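Local coordinates for protein aminotransferase (Paracoccus denitrificans, PDB 4GRX) that probably transfers amino groups between amine donors and carbonyl acceptors as a pyridoxal-phosphate-dependent class III omega-aminotransferase, at residues A170-K175 and P186-L191. Residues are numbered along the deposited sequence; the frame is centred on the assembly and turned at random.
Sequences ASMTGK and PGFIHL
Phe188 and His190, alternate residues of an edge strand, both turn toward the C-terminal end of helix 167-172 and join strand 188-191 to the helix that precedes it in the beta-alpha-beta unit 154-158, 167-172, 188-191. Followed outward, the phenylalanine begins with Phe188 CB 3.5 Å from Ser171 O. With CG anti to its own carbonyl carbon (chi1 -65°), the ring brings one face under Ser171 CB, which stands 3.5 Å from Phe188 CG in a CH-pi contact, offset toward the rim. CD2 and, more distantly, CE2 lie against the same methylene, while CD1 and CE1 on the other side also meet Met172, whose CG comes within 3.7 Å of Phe188 CE1. Trimmed to an alanine, Phe188 would probably leave a gap beside Ser171 CB and Met172 CG without its aromatic partner. The serine hydroxyl OG is hydrogen-bonded to Ala167 O and Leu185 N. Two residues on, His190 supplies the polar half: His190 NE2 donates to Ser171 O over 2.9 Å, a bent bond (134° at the hydrogen) with the oxygen 21° out of the imidazole plane, which satisfies a carbonyl in the last turn of the helix. Gly174 CA, 4.1 Å from the centroid of the His190 ring, rests over one face. Strand 188-191 is the outermost strand, within this chain, of the seven-stranded central sheet of the large domain of fold-type I PLP enzymes, bonded through Ile189 to Ile155 and Thr157 of parallel strand 154-158; helix 206-224 packs against Ile189 and Leu191, and helix 129-146 meets Met172.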
loop_
_atom_site.group_PDB
_atom_site.type_symbol
_atom_site.label_atom_id
_atom_site.label_comp_id
_atom_site.label_asym_id
_atom_site.label_seq_id
_atom_site.Cartn_x
_atom_site.Cartn_y
_atom_site.Cartn_z
ATOM N N ALA A 170 -8.524 -8.379 2.790
ATOM C CA ALA A 170 -9.828 -8.309 3.444
ATOM C C ALA A 170 -10.568 -9.656 3.359
ATOM O O ALA A 170 -11.323 -10.016 4.277
ATOM C CB ALA A 170 -10.658 -7.173 2.876
ATOM N N SER A 171 -10.354 -10.400 2.268
ATOM C CA SER A 171 -10.937 -11.739 2.136
ATOM C C SER A 171 -10.250 -12.661 3.129
ATOM O O SER A 171 -10.826 -13.652 3.594
ATOM C CB SER A 171 -10.752 -12.278 0.726
ATOM O OG SER A 171 -11.432 -11.480 -0.217
ATOM N N MET A 172 -9.014 -12.298 3.469
ATOM C CA MET A 172 -8.244 -13.017 4.459
ATOM C C MET A 172 -8.738 -12.746 5.911
ATOM O O MET A 172 -8.630 -13.592 6.810
ATOM C CB MET A 172 -6.783 -12.651 4.276
ATOM C CG MET A 172 -6.176 -13.219 3.005
ATOM S SD MET A 172 -4.384 -13.097 3.113
ATOM C CE MET A 172 -4.132 -11.729 2.007
ATOM N N THR A 173 -9.321 -11.568 6.094
ATOM C CA THR A 173 -9.752 -11.070 7.382
ATOM C C THR A 173 -11.101 -11.682 7.759
ATOM O O THR A 173 -12.056 -11.609 7.004
ATOM C CB THR A 173 -9.786 -9.522 7.323
ATOM O OG1 THR A 173 -8.429 -9.038 7.266
ATOM C CG2 THR A 173 -10.541 -8.911 8.503
ATOM N N GLY A 174 -11.183 -12.291 8.927
ATOM C CA GLY A 174 -12.408 -12.987 9.287
ATOM C C GLY A 174 -13.306 -12.160 10.178
ATOM O O GLY A 174 -13.321 -12.375 11.381
ATOM N N LYS A 175 -14.072 -11.247 9.578
ATOM C CA LYS A 175 -14.907 -10.276 10.302
ATOM C C LYS A 175 -16.254 -10.027 9.584
ATOM O O LYS A 175 -16.275 -9.881 8.353
ATOM C CB LYS A 175 -14.186 -8.923 10.382
ATOM C CG LYS A 175 -12.917 -8.891 11.195
ATOM C CD LYS A 175 -13.152 -8.182 12.506
ATOM C CE LYS A 175 -12.027 -8.486 13.474
ATOM N NZ LYS A 175 -12.016 -7.534 14.632
ATOM N N PRO A 186 -14.197 -15.620 -3.800
ATOM C CA PRO A 186 -13.998 -17.079 -3.806
ATOM C C PRO A 186 -12.546 -17.428 -3.444
ATOM O O PRO A 186 -11.611 -16.684 -3.797
ATOM C CB PRO A 186 -14.272 -17.470 -5.269
ATOM C CG PRO A 186 -15.107 -16.360 -5.823
ATOM C CD PRO A 186 -14.637 -15.121 -5.121
ATOM N N GLY A 187 -12.357 -18.523 -2.723
ATOM C CA GLY A 187 -11.020 -19.054 -2.494
ATOM C C GLY A 187 -10.406 -18.732 -1.145
ATOM O O GLY A 187 -9.225 -19.028 -0.909
ATOM N N PHE A 188 -11.186 -18.117 -0.261
ATOM C CA PHE A 188 -10.692 -17.746 1.058
ATOM C C PHE A 188 -11.571 -18.413 2.093
ATOM O O PHE A 188 -12.780 -18.189 2.123
ATOM C CB PHE A 188 -10.661 -16.216 1.204
ATOM C CG PHE A 188 -9.689 -15.564 0.273
ATOM C CD1 PHE A 188 -8.411 -15.231 0.703
ATOM C CD2 PHE A 188 -10.024 -15.337 -1.061
ATOM C CE1 PHE A 188 -7.480 -14.672 -0.178
ATOM C CE2 PHE A 188 -9.102 -14.765 -1.946
ATOM C CZ PHE A 188 -7.825 -14.436 -1.500
ATOM N N ILE A 189 -10.960 -19.279 2.900
ATOM C CA ILE A 189 -11.677 -20.107 3.867
ATOM C C ILE A 189 -11.297 -19.690 5.281
ATOM O O ILE A 189 -10.113 -19.534 5.591
ATOM C CB ILE A 189 -11.351 -21.605 3.650
ATOM C CG1 ILE A 189 -11.744 -22.035 2.244
ATOM C CG2 ILE A 189 -12.038 -22.495 4.678
ATOM C CD1 ILE A 189 -11.043 -23.291 1.779
ATOM N N HIS A 190 -12.304 -19.523 6.134
ATOM C CA HIS A 190 -12.092 -19.168 7.529
ATOM C C HIS A 190 -12.376 -20.307 8.472
ATOM O O HIS A 190 -13.513 -20.755 8.563
ATOM C CB HIS A 190 -12.948 -17.963 7.878
ATOM C CG HIS A 190 -12.662 -16.761 7.026
ATOM N ND1 HIS A 190 -13.634 -16.050 6.428
ATOM C CD2 HIS A 190 -11.456 -16.161 6.670
ATOM C CE1 HIS A 190 -13.080 -15.040 5.722
ATOM N NE2 HIS A 190 -11.748 -15.108 5.878
ATOM N N LEU A 191 -11.342 -20.779 9.174
ATOM C CA LEU A 191 -11.452 -21.892 10.128
ATOM C C LEU A 191 -11.703 -21.334 11.508
ATOM O O LEU A 191 -11.581 -20.125 11.713
ATOM C CB LEU A 191 -10.141 -22.655 10.200
ATOM C CG LEU A 191 -9.403 -23.095 8.948
ATOM C CD1 LEU A 191 -7.934 -23.207 9.308
ATOM C CD2 LEU A 191 -9.953 -24.426 8.476
#